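Local coordinates for alkylhalidase CmlS (Streptomyces venezuelae, PDB 3I3L), which acts as a flavin-dependent halogenase in chloramphenicol biosynthesis and carries a covalently attached FAD, at residues S65-T70 and G327-S332; V89-A94 and A122-R127; Y211-D216 and K242-S247. One frame throughout, in Å; residues are numbered along the deposited sequence.

Interaction 1 of 3, residues S65-T70 and G327-S332. With FAD (flavin-adenine dinucleotide), chain B.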
loop_
_atom_site.group_PDB
_atom_site.type_symbol
_atom_site.label_atom_id
_atom_site.label_comp_id
_atom_site.label_asym_id
_atom_site.label_seq_id
_atom_site.Cartn_x
_atom_site.Cartn_y
_atom_site.Cartn_z
ATOM N N SER A 65 -7.888 7.222 6.296
ATOM C CA SER A 65 -8.666 6.586 5.225
ATOM C C SER A 65 -8.063 5.227 4.929
ATOM O O SER A 65 -6.860 5.109 4.546
ATOM C CB SER A 65 -8.702 7.475 3.968
ATOM O OG SER A 65 -9.408 6.891 2.900
ATOM N N LEU A 66 -8.891 4.193 5.127
ATOM C CA LEU A 66 -8.437 2.803 5.041
ATOM C C LEU A 66 -8.778 2.080 3.746
ATOM O O LEU A 66 -9.477 2.635 2.861
ATOM C CB LEU A 66 -8.976 2.049 6.244
ATOM C CG LEU A 66 -8.693 2.712 7.618
ATOM C CD1 LEU A 66 -9.086 1.784 8.760
ATOM C CD2 LEU A 66 -7.192 3.074 7.692
ATOM N N LEU A 67 -8.312 0.832 3.622
ATOM C CA LEU A 67 -8.473 0.095 2.345
ATOM C C LEU A 67 -9.109 -1.279 2.589
ATOM O O LEU A 67 -9.036 -1.842 3.707
ATOM C CB LEU A 67 -7.114 -0.035 1.622
ATOM C CG LEU A 67 -6.489 1.267 1.053
ATOM C CD1 LEU A 67 -5.021 0.987 0.484
ATOM C CD2 LEU A 67 -7.384 1.932 -0.060
ATOM N N PRO A 68 -9.751 -1.813 1.571
ATOM C CA PRO A 68 -10.407 -3.140 1.661
ATOM C C PRO A 68 -9.472 -4.226 2.144
ATOM O O PRO A 68 -9.905 -5.127 2.886
ATOM C CB PRO A 68 -10.819 -3.432 0.199
ATOM C CG PRO A 68 -11.096 -2.073 -0.356
ATOM C CD PRO A 68 -10.037 -1.153 0.294
ATOM N N GLY A 69 -8.205 -4.153 1.716
ATOM C CA GLY A 69 -7.216 -5.190 2.059
ATOM C C GLY A 69 -6.997 -5.295 3.562
ATOM O O GLY A 69 -6.741 -6.377 4.092
ATOM N N THR A 70 -7.088 -4.169 4.251
ATOM C CA THR A 70 -6.922 -4.143 5.699
ATOM C C THR A 70 -8.166 -4.664 6.430
ATOM O O THR A 70 -8.019 -5.329 7.470
ATOM C CB THR A 70 -6.636 -2.701 6.195
ATOM O OG1 THR A 70 -5.349 -2.283 5.719
ATOM C CG2 THR A 70 -6.704 -2.590 7.727
ATOM N N GLY A 327 -0.938 3.662 3.819
ATOM C CA GLY A 327 -0.024 3.580 4.982
ATOM C C GLY A 327 -0.467 2.485 5.972
ATOM O O GLY A 327 0.339 1.677 6.361
ATOM N N VAL A 328 -1.717 2.551 6.431
ATOM C CA VAL A 328 -2.253 1.574 7.375
ATOM C C VAL A 328 -2.314 0.189 6.756
ATOM O O VAL A 328 -2.068 -0.816 7.410
ATOM C CB VAL A 328 -3.633 1.996 7.933
ATOM C CG1 VAL A 328 -4.232 0.846 8.861
ATOM C CG2 VAL A 328 -3.490 3.293 8.704
ATOM N N HIS A 329 -2.617 0.136 5.478
ATOM C CA HIS A 329 -2.572 -1.131 4.776
ATOM C C HIS A 329 -1.183 -1.783 4.798
ATOM O O HIS A 329 -1.026 -2.987 5.071
ATOM C CB HIS A 329 -3.038 -1.006 3.312
ATOM C CG HIS A 329 -2.908 -2.295 2.574
ATOM N ND1 HIS A 329 -3.676 -3.403 2.891
ATOM C CD2 HIS A 329 -2.066 -2.683 1.578
ATOM C CE1 HIS A 329 -3.310 -4.411 2.120
ATOM N NE2 HIS A 329 -2.350 -3.996 1.306
ATOM N N LEU A 330 -0.160 -1.023 4.483
ATOM C CA LEU A 330 1.218 -1.603 4.515
ATOM C C LEU A 330 1.646 -1.901 5.943
ATOM O O LEU A 330 2.335 -2.886 6.178
ATOM C CB LEU A 330 2.191 -0.672 3.857
ATOM C CG LEU A 330 2.056 -0.574 2.333
ATOM C CD1 LEU A 330 3.035 0.450 1.802
ATOM C CD2 LEU A 330 2.358 -1.945 1.702
ATOM N N ALA A 331 1.203 -1.107 6.920
ATOM C CA ALA A 331 1.488 -1.468 8.323
ATOM C C ALA A 331 0.847 -2.853 8.654
ATOM O O ALA A 331 1.461 -3.679 9.302
ATOM C CB ALA A 331 0.929 -0.409 9.298
ATOM N N SER A 332 -0.382 -3.077 8.191
ATOM C CA SER A 332 -1.149 -4.309 8.519
ATOM C C SER A 332 -0.568 -5.481 7.814
ATOM O O SER A 332 -0.375 -6.552 8.410
ATOM C CB SER A 332 -2.605 -4.135 8.088
ATOM O OG SER A 332 -3.185 -3.114 8.905
HETATM P PA FAD B . 1.925 4.564 14.001
HETATM O O1A FAD B . 2.752 5.826 14.072
HETATM O O2A FAD B . 0.494 4.726 13.622
HETATM O O5B FAD B . 2.024 3.820 15.451
HETATM C C5B FAD B . 3.268 3.696 16.109
HETATM C C4B FAD B . 3.109 3.721 17.646
HETATM O O4B FAD B . 4.415 3.484 18.222
HETATM C C3B FAD B . 2.639 5.057 18.170
HETATM O O3B FAD B . 1.436 4.896 18.857
HETATM C C2B FAD B . 3.748 5.516 19.129
HETATM O O2B FAD B . 3.216 6.020 20.314
HETATM C C1B FAD B . 4.542 4.247 19.398
HETATM N N9A FAD B . 5.958 4.378 19.684
HETATM C C8A FAD B . 6.875 5.135 19.016
HETATM N N7A FAD B . 8.087 4.945 19.582
HETATM C C5A FAD B . 7.948 4.140 20.660
HETATM C C6A FAD B . 8.858 3.655 21.582
HETATM N N6A FAD B . 10.139 3.964 21.503
HETATM N N1A FAD B . 8.398 2.797 22.545
HETATM C C2A FAD B . 7.073 2.450 22.636
HETATM N N3A FAD B . 6.195 2.928 21.712
HETATM C C4A FAD B . 6.620 3.759 20.735
HETATM N N1 FAD B . -2.448 6.122 6.075
HETATM C C2 FAD B . -3.625 5.586 5.580
HETATM O O2 FAD B . -3.734 4.367 5.574
HETATM N N3 FAD B . -4.623 6.386 5.092
HETATM C C4 FAD B . -4.486 7.749 5.083
HETATM O O4 FAD B . -5.441 8.468 4.644
HETATM C C4X FAD B . -3.291 8.300 5.549
HETATM N N5 FAD B . -3.127 9.658 5.571
HETATM C C5X FAD B . -1.990 10.193 6.130
HETATM C C6 FAD B . -1.807 11.584 6.146
HETATM C C7 FAD B . -0.634 12.109 6.633
HETATM C C7M FAD B . -0.414 13.602 6.683
HETATM C C8 FAD B . 0.320 11.239 7.151
HETATM C C8M FAD B . 1.550 11.763 7.777
HETATM C C9 FAD B . 0.174 9.849 7.103
HETATM C C9A FAD B . -1.012 9.351 6.585
HETATM N N10 FAD B . -1.170 7.995 6.602
HETATM C C10 FAD B . -2.271 7.461 6.047
HETATM C "C1'" FAD B . 0.024 7.198 7.006
HETATM C "C2'" FAD B . -0.327 6.293 8.164
HETATM O "O2'" FAD B . -0.926 7.058 9.130
HETATM C "C3'" FAD B . 0.817 5.496 8.733
HETATM O "O3'" FAD B . 1.360 4.674 7.723
HETATM C "C4'" FAD B . 0.322 4.564 9.889
HETATM O "O4'" FAD B . -0.071 5.297 11.015
HETATM C "C5'" FAD B . 1.462 3.656 10.333
HETATM O "O5'" FAD B . 1.020 2.764 11.315
HETATM P P FAD B . 2.131 2.244 12.309
HETATM O O1P FAD B . 3.354 1.826 11.523
HETATM O O2P FAD B . 1.513 1.247 13.284
HETATM O O3P FAD B . 2.692 3.559 13.067
#
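Thr70 and His329 pass one another, running opposite ways, where the first turn of helix 68-76 meets the start of helix 327-347. Thr70 OG1 sits 3.2 Å from His329 CA and approaches the imidazole at its edge, close to the ring plane, where a weak hydrogen bond of 3.5 Å joins Thr70 OG1 and His329 ND1. With CG anti to the backbone N (chi1 176°), the His329 ring reaches out to Gly69, whose lack of a CB lets CE1 approach to 4.0 Å from Gly69 CA. Leu67 CD1 crosses beside His329 CB. The methyl CG2 of Thr70 rests against Ser332 OG. That hydroxyl donates to Val328 O at 3.0 Å, while Ser332 N reaches the same carbonyl from the opposite face, so two bonds grip one oxygen. Val328 itself meets Leu66, whose CD2 lies 3.7 Å from Val328 CB. The stronger polar contacts go to the cofactor. Val328 N donates to FAD O2 at 2.8 Å along a nearly straight path. Ser65 O accepts from FAD N3 at 2.6 Å. A longer bond of 3.2 Å runs from Ser65 N to FAD O4. Both segments therefore read the pyrimidine edge of the flavin, and the helix start at FAD O2 would probably stabilise negative charge on that side of a reduced ring.

Interaction 2 of 3, residues V89-A94 and A122-R127. With FAD (flavin-adenine dinucleotide), chain B.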
loop_
_atom_site.group_PDB
_atom_site.type_symbol
_atom_site.label_atom_id
_atom_site.label_comp_id
_atom_site.label_asym_id
_atom_site.label_seq_id
_atom_site.Cartn_x
_atom_site.Cartn_y
_atom_site.Cartn_z
ATOM N N VAL A 89 -17.719 5.539 9.037
ATOM C CA VAL A 89 -18.197 6.005 7.731
ATOM C C VAL A 89 -17.682 5.049 6.633
ATOM O O VAL A 89 -16.480 4.709 6.633
ATOM C CB VAL A 89 -17.713 7.446 7.450
ATOM C CG1 VAL A 89 -18.089 7.918 5.989
ATOM C CG2 VAL A 89 -18.295 8.397 8.468
ATOM N N LYS A 90 -18.561 4.611 5.720
ATOM C CA LYS A 90 -18.148 3.691 4.644
ATOM C C LYS A 90 -17.539 4.415 3.441
ATOM O O LYS A 90 -18.054 5.441 2.983
ATOM C CB LYS A 90 -19.260 2.734 4.196
ATOM C CG LYS A 90 -19.647 1.760 5.330
ATOM C CD LYS A 90 -19.697 0.281 4.904
ATOM C CE LYS A 90 -18.929 -0.671 5.938
ATOM N NZ LYS A 90 -19.307 -0.433 7.380
ATOM N N LYS A 91 -16.440 3.863 2.937
ATOM C CA LYS A 91 -15.742 4.481 1.793
ATOM C C LYS A 91 -15.849 3.600 0.574
ATOM O O LYS A 91 -15.327 2.504 0.592
ATOM C CB LYS A 91 -14.242 4.737 2.125
ATOM C CG LYS A 91 -13.380 4.876 0.863
ATOM C CD LYS A 91 -12.137 5.594 1.132
ATOM C CE LYS A 91 -11.046 4.693 1.398
ATOM N NZ LYS A 91 -9.730 5.199 0.695
ATOM N N PRO A 92 -16.509 4.088 -0.484
ATOM C CA PRO A 92 -16.744 3.287 -1.713
ATOM C C PRO A 92 -15.563 3.262 -2.655
ATOM O O PRO A 92 -15.392 2.328 -3.474
ATOM C CB PRO A 92 -17.907 4.031 -2.405
ATOM C CG PRO A 92 -17.891 5.452 -1.789
ATOM C CD PRO A 92 -17.049 5.475 -0.571
ATOM N N SER A 93 -14.738 4.297 -2.545
ATOM C CA SER A 93 -13.761 4.632 -3.578
ATOM C C SER A 93 -12.832 5.774 -3.158
ATOM O O SER A 93 -12.906 6.280 -2.044
ATOM C CB SER A 93 -14.511 5.119 -4.795
ATOM O OG SER A 93 -15.315 6.232 -4.424
ATOM N N ALA A 94 -11.955 6.163 -4.072
ATOM C CA ALA A 94 -11.195 7.393 -3.919
ATOM C C ALA A 94 -11.439 8.230 -5.176
ATOM O O ALA A 94 -11.381 7.714 -6.307
ATOM C CB ALA A 94 -9.739 7.067 -3.728
ATOM N N ALA A 122 -14.074 0.140 2.113
ATOM C CA ALA A 122 -13.380 0.218 3.369
ATOM C C ALA A 122 -14.066 1.286 4.152
ATOM O O ALA A 122 -15.263 1.547 3.929
ATOM C CB ALA A 122 -11.835 0.490 3.215
ATOM N N VAL A 123 -13.345 1.924 5.069
ATOM C CA VAL A 123 -14.006 2.891 5.938
ATOM C C VAL A 123 -13.060 4.019 6.223
ATOM O O VAL A 123 -11.853 3.939 5.906
ATOM C CB VAL A 123 -14.343 2.230 7.286
ATOM C CG1 VAL A 123 -15.436 1.164 7.110
ATOM C CG2 VAL A 123 -13.038 1.594 7.898
ATOM N N GLN A 124 -13.598 5.059 6.826
ATOM C CA GLN A 124 -12.814 6.179 7.291
ATOM C C GLN A 124 -12.916 6.143 8.831
ATOM O O GLN A 124 -13.966 5.780 9.347
ATOM C CB GLN A 124 -13.407 7.491 6.766
ATOM C CG GLN A 124 -13.984 7.425 5.323
ATOM C CD GLN A 124 -12.882 7.533 4.289
ATOM O OE1 GLN A 124 -13.127 7.892 3.137
ATOM N NE2 GLN A 124 -11.653 7.281 4.701
ATOM N N VAL A 125 -11.827 6.467 9.552
ATOM C CA VAL A 125 -11.854 6.369 10.998
ATOM C C VAL A 125 -11.212 7.549 11.686
ATOM O O VAL A 125 -10.399 8.273 11.115
ATOM C CB VAL A 125 -11.185 5.057 11.543
ATOM C CG1 VAL A 125 -11.741 3.796 10.787
ATOM C CG2 VAL A 125 -9.656 5.136 11.357
ATOM N N LYS A 126 -11.571 7.709 12.949
ATOM C CA LYS A 126 -10.846 8.523 13.861
ATOM C C LYS A 126 -9.800 7.602 14.476
ATOM O O LYS A 126 -10.146 6.613 15.156
ATOM C CB LYS A 126 -11.831 9.085 14.888
ATOM C CG LYS A 126 -11.248 10.052 15.859
ATOM C CD LYS A 126 -12.380 10.888 16.548
ATOM C CE LYS A 126 -12.451 12.301 15.929
ATOM N NZ LYS A 126 -13.514 13.153 16.579
ATOM N N ARG A 127 -8.528 7.867 14.175
ATOM C CA ARG A 127 -7.436 6.933 14.484
ATOM C C ARG A 127 -7.259 6.666 15.991
ATOM O O ARG A 127 -6.890 5.540 16.387
ATOM C CB ARG A 127 -6.100 7.403 13.896
ATOM C CG ARG A 127 -5.919 7.107 12.404
ATOM C CD ARG A 127 -5.802 5.569 12.095
ATOM N NE ARG A 127 -4.669 5.016 12.834
ATOM C CZ ARG A 127 -3.391 5.145 12.445
ATOM N NH1 ARG A 127 -3.092 5.814 11.305
ATOM N NH2 ARG A 127 -2.411 4.650 13.214
HETATM P PA FAD B . 1.925 4.564 14.001
HETATM O O1A FAD B . 2.752 5.826 14.072
HETATM O O2A FAD B . 0.494 4.726 13.622
HETATM O O5B FAD B . 2.024 3.820 15.451
HETATM C C5B FAD B . 3.268 3.696 16.109
HETATM C C4B FAD B . 3.109 3.721 17.646
HETATM O O4B FAD B . 4.415 3.484 18.222
HETATM C C3B FAD B . 2.639 5.057 18.170
HETATM O O3B FAD B . 1.436 4.896 18.857
HETATM C C2B FAD B . 3.748 5.516 19.129
HETATM O O2B FAD B . 3.216 6.020 20.314
HETATM C C1B FAD B . 4.542 4.247 19.398
HETATM N N9A FAD B . 5.958 4.378 19.684
HETATM C C8A FAD B . 6.875 5.135 19.016
HETATM N N7A FAD B . 8.087 4.945 19.582
HETATM C C5A FAD B . 7.948 4.140 20.660
HETATM C C6A FAD B . 8.858 3.655 21.582
HETATM N N6A FAD B . 10.139 3.964 21.503
HETATM N N1A FAD B . 8.398 2.797 22.545
HETATM C C2A FAD B . 7.073 2.450 22.636
HETATM N N3A FAD B . 6.195 2.928 21.712
HETATM C C4A FAD B . 6.620 3.759 20.735
HETATM N N1 FAD B . -2.448 6.122 6.075
HETATM C C2 FAD B . -3.625 5.586 5.580
HETATM O O2 FAD B . -3.734 4.367 5.574
HETATM N N3 FAD B . -4.623 6.386 5.092
HETATM C C4 FAD B . -4.486 7.749 5.083
HETATM O O4 FAD B . -5.441 8.468 4.644
HETATM C C4X FAD B . -3.291 8.300 5.549
HETATM N N5 FAD B . -3.127 9.658 5.571
HETATM C C5X FAD B . -1.990 10.193 6.130
HETATM C C6 FAD B . -1.807 11.584 6.146
HETATM C C7 FAD B . -0.634 12.109 6.633
HETATM C C7M FAD B . -0.414 13.602 6.683
HETATM C C8 FAD B . 0.320 11.239 7.151
HETATM C C8M FAD B . 1.550 11.763 7.777
HETATM C C9 FAD B . 0.174 9.849 7.103
HETATM C C9A FAD B . -1.012 9.351 6.585
HETATM N N10 FAD B . -1.170 7.995 6.602
HETATM C C10 FAD B . -2.271 7.461 6.047
HETATM C "C1'" FAD B . 0.024 7.198 7.006
HETATM C "C2'" FAD B . -0.327 6.293 8.164
HETATM O "O2'" FAD B . -0.926 7.058 9.130
HETATM C "C3'" FAD B . 0.817 5.496 8.733
HETATM O "O3'" FAD B . 1.360 4.674 7.723
HETATM C "C4'" FAD B . 0.322 4.564 9.889
HETATM O "O4'" FAD B . -0.071 5.297 11.015
HETATM C "C5'" FAD B . 1.462 3.656 10.333
HETATM O "O5'" FAD B . 1.020 2.764 11.315
HETATM P P FAD B . 2.131 2.244 12.309
HETATM O O1P FAD B . 3.354 1.826 11.523
HETATM O O2P FAD B . 1.513 1.247 13.284
HETATM O O3P FAD B . 2.692 3.559 13.067
HETATM O O HOH W 1 -15.790 7.123 11.035
#
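Lys91 lays its aliphatic chain at about a right angle across the side chain of Gln124, with Lys91 CB 4.2 Å from Gln124 CG. The lysine chain then turns at chi3 (95°), and its buried NZ finds a partner in the hydroxyl of Ser65, a residue that binds FAD, while Phe109 also touches the chain. Val89 CG1 leans on the same glutamine stem. On the other face of the sheet Lys90 runs alongside Val123, CE of Lys90 4.1 Å from CG1 of Val123. Met71 of helix 68-76 touches Val123, and also Ala122, whose side chain is on the Lys91 face. These side chains ride on an antiparallel pairing between strand 89-97 and the short strand 122-124 in the mixed sheet of the FAD-binding domain, the two short segments running at 131° to each other. Lys91 N donates to Ala122 O at 2.8 Å, almost straight (173°) although it arrives well above the carbonyl plane. The return bond, Ala122 N to Lys91 O at 3.1 Å, lies in the carbonyl plane. Two residues along, Gln124 N donates to Val89 O at 2.9 Å, and a water bridges Val89 N and Gln124 O. Past the strand, Arg127 opens helix 127-140 and turns its guanidinium to the cofactor: NH2 meets the phosphate oxygen FAD O2A edge-on at 2.9 Å, and NH1 donates to the ribityl FAD O4' at 3.1 Å. The NE of this arginine is held by a salt bridge to Asp131.

Interaction 3 of 3, residues Y211-D216 and K242-S247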
loop_
_atom_site.group_PDB
_atom_site.type_symbol
_atom_site.label_atom_id
_atom_site.label_comp_id
_atom_site.label_asym_id
_atom_site.label_seq_id
_atom_site.Cartn_x
_atom_site.Cartn_y
_atom_site.Cartn_z
ATOM N N TYR A 211 -9.891 20.204 10.721
ATOM C CA TYR A 211 -11.202 19.590 10.538
ATOM C C TYR A 211 -12.285 20.640 10.332
ATOM O O TYR A 211 -12.174 21.757 10.806
ATOM C CB TYR A 211 -11.512 18.647 11.707
ATOM C CG TYR A 211 -10.503 17.498 11.794
ATOM C CD1 TYR A 211 -10.776 16.268 11.253
ATOM C CD2 TYR A 211 -9.263 17.679 12.384
ATOM C CE1 TYR A 211 -9.847 15.247 11.315
ATOM C CE2 TYR A 211 -8.345 16.674 12.439
ATOM C CZ TYR A 211 -8.661 15.444 11.902
ATOM O OH TYR A 211 -7.747 14.407 11.915
ATOM N N PHE A 212 -13.322 20.264 9.594
ATOM C CA PHE A 212 -14.443 21.118 9.293
ATOM C C PHE A 212 -15.748 20.404 9.585
ATOM O O PHE A 212 -15.850 19.201 9.392
ATOM C CB PHE A 212 -14.430 21.585 7.835
ATOM C CG PHE A 212 -13.320 22.560 7.521
ATOM C CD1 PHE A 212 -13.546 23.938 7.581
ATOM C CD2 PHE A 212 -12.042 22.103 7.147
ATOM C CE1 PHE A 212 -12.498 24.876 7.287
ATOM C CE2 PHE A 212 -11.000 23.026 6.868
ATOM C CZ PHE A 212 -11.235 24.410 6.932
ATOM N N LYS A 213 -16.749 21.172 10.018
ATOM C CA LYS A 213 -18.126 20.701 10.130
ATOM C C LYS A 213 -18.793 20.928 8.784
ATOM O O LYS A 213 -18.955 22.062 8.342
ATOM C CB LYS A 213 -18.853 21.450 11.248
ATOM C CG LYS A 213 -20.377 21.180 11.348
ATOM C CD LYS A 213 -20.795 20.846 12.802
ATOM C CE LYS A 213 -20.727 22.049 13.720
ATOM N NZ LYS A 213 -21.983 22.870 13.638
ATOM N N LEU A 214 -19.140 19.827 8.125
ATOM C CA LEU A 214 -19.628 19.853 6.761
ATOM C C LEU A 214 -20.226 18.494 6.523
ATOM O O LEU A 214 -19.664 17.490 6.954
ATOM C CB LEU A 214 -18.456 20.065 5.776
ATOM C CG LEU A 214 -18.794 19.941 4.277
ATOM C CD1 LEU A 214 -19.684 21.095 3.787
ATOM C CD2 LEU A 214 -17.534 19.840 3.439
ATOM N N LYS A 215 -21.358 18.448 5.844
ATOM C CA LYS A 215 -22.016 17.190 5.550
ATOM C C LYS A 215 -21.634 16.770 4.126
ATOM O O LYS A 215 -21.597 17.612 3.217
ATOM C CB LYS A 215 -23.541 17.356 5.680
ATOM C CG LYS A 215 -24.368 16.062 5.491
ATOM C CD LYS A 215 -24.983 15.563 6.820
ATOM C CE LYS A 215 -26.198 16.409 7.259
ATOM N NZ LYS A 215 -26.810 15.926 8.536
ATOM N N ASP A 216 -21.333 15.487 3.925
ATOM C CA ASP A 216 -21.011 15.024 2.589
ATOM C C ASP A 216 -22.046 15.624 1.636
ATOM O O ASP A 216 -23.234 15.406 1.815
ATOM C CB ASP A 216 -21.016 13.499 2.544
ATOM C CG ASP A 216 -20.543 12.931 1.196
ATOM O OD1 ASP A 216 -20.583 13.620 0.162
ATOM O OD2 ASP A 216 -20.145 11.752 1.174
ATOM N N LYS A 242 -16.928 11.435 9.724
ATOM C CA LYS A 242 -18.249 11.283 10.340
ATOM C C LYS A 242 -19.323 11.722 9.370
ATOM O O LYS A 242 -19.013 12.052 8.213
ATOM C CB LYS A 242 -18.360 12.060 11.649
ATOM C CG LYS A 242 -18.038 11.233 12.840
ATOM C CD LYS A 242 -17.690 12.099 14.039
ATOM C CE LYS A 242 -17.271 11.225 15.244
ATOM N NZ LYS A 242 -16.255 10.174 14.870
ATOM N N ASP A 243 -20.572 11.726 9.849
ATOM C CA ASP A 243 -21.709 12.282 9.116
ATOM C C ASP A 243 -21.428 13.728 8.664
ATOM O O ASP A 243 -21.638 14.085 7.474
ATOM C CB ASP A 243 -22.976 12.242 9.991
ATOM C CG ASP A 243 -24.237 12.780 9.269
ATOM O OD1 ASP A 243 -24.536 12.348 8.125
ATOM O OD2 ASP A 243 -24.943 13.627 9.865
ATOM N N ASP A 244 -20.949 14.548 9.599
ATOM C CA ASP A 244 -20.732 15.960 9.297
ATOM C C ASP A 244 -19.285 16.432 9.579
ATOM O O ASP A 244 -19.050 17.628 9.828
ATOM C CB ASP A 244 -21.740 16.813 10.083
ATOM C CG ASP A 244 -21.436 16.849 11.590
ATOM O OD1 ASP A 244 -21.018 15.800 12.175
ATOM O OD2 ASP A 244 -21.583 17.945 12.182
ATOM N N LEU A 245 -18.330 15.498 9.536
ATOM C CA LEU A 245 -16.970 15.812 9.915
ATOM C C LEU A 245 -15.998 15.437 8.819
ATOM O O LEU A 245 -15.910 14.293 8.414
ATOM C CB LEU A 245 -16.594 15.114 11.213
ATOM C CG LEU A 245 -15.937 15.967 12.276
ATOM C CD1 LEU A 245 -15.032 15.112 13.143
ATOM C CD2 LEU A 245 -15.156 17.089 11.660
ATOM N N TYR A 246 -15.247 16.428 8.357
ATOM C CA TYR A 246 -14.250 16.217 7.301
ATOM C C TYR A 246 -12.854 16.549 7.776
ATOM O O TYR A 246 -12.640 17.578 8.409
ATOM C CB TYR A 246 -14.583 17.019 6.061
ATOM C CG TYR A 246 -15.472 16.290 5.071
ATOM C CD1 TYR A 246 -16.838 16.218 5.251
ATOM C CD2 TYR A 246 -14.930 15.693 3.932
ATOM C CE1 TYR A 246 -17.643 15.609 4.308
ATOM C CE2 TYR A 246 -15.736 15.054 2.998
ATOM C CZ TYR A 246 -17.103 15.015 3.221
ATOM O OH TYR A 246 -17.914 14.382 2.317
ATOM N N SER A 247 -11.932 15.630 7.531
ATOM C CA SER A 247 -10.500 15.903 7.696
ATOM C C SER A 247 -10.057 16.557 6.386
ATOM O O SER A 247 -10.334 16.023 5.303
ATOM C CB SER A 247 -9.732 14.618 7.909
ATOM O OG SER A 247 -8.323 14.865 7.943
#
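Tyr211 holds CG anti to its carbonyl carbon (chi1 -62°), which lays the ring along the neighbouring strand with CE1 3.5 Å from Ser247 CB. Leu245 CD2 packs against Tyr211 CB at 4.0 Å. Leu214 has CG anti to the backbone N (chi1 173°), and this sets its CD2 over one face of the Tyr246 ring, near the rim and 4.1 Å from Tyr246 CD1; Asp216 N lies at the edge of that ring. Tyr246 OH ends 3.2 Å from Asp216 CG, carboxylate and ring planes 85° apart, while the carboxylate oxygens accept from the backbone N of Phe218 and of Gly224. Phe212 and Tyr246 exchange two backbone bonds, Phe212 N to Tyr246 O measuring 3.0 Å, and Leu214 N donates to Asp244 O at 2.8 Å from above the carbonyl plane. At the solvent side Lys215 NZ makes a salt bridge of 3.2 Å to Asp243 OD2, met on its syn side. Tyr211 OH is hydrogen-bonded to Glu64 and Tyr60, so a phenylalanine here would probably leave both without this shared partner. Ser247 OG in turn joins Trp237 and Glu64. The pairing is that of adjacent antiparallel strands, 203-213 and 245-253, in the large mixed sheet of the FAD-binding domain, with strands 226-231 and 234-240 inserted between them along the chain.

In the fold
Interactions 1 and 2 are neighbours, their centres 11 Å apart, and both touch FAD: Leu66 pairs by backbone with Val123, and Ser65 meets Lys91, tying the flavin-side loop to the mixed sheet. Interaction 3 belongs to that same sheet, 13 Å from interaction 2 between centres; there Val89 packs on Lys242. It does not touch interaction 1, whose nearest atoms are about 8 Å away. Along the chain, helix 327-347 returns to 65-70 and so closes a loop that encloses interactions 2 and 3, which follow one another in series. All six segments fall within the FAD-binding domain: interaction 1 joins two helix starts at the flavin, while interactions 2 and 3 pair strands of the adjoining sheet.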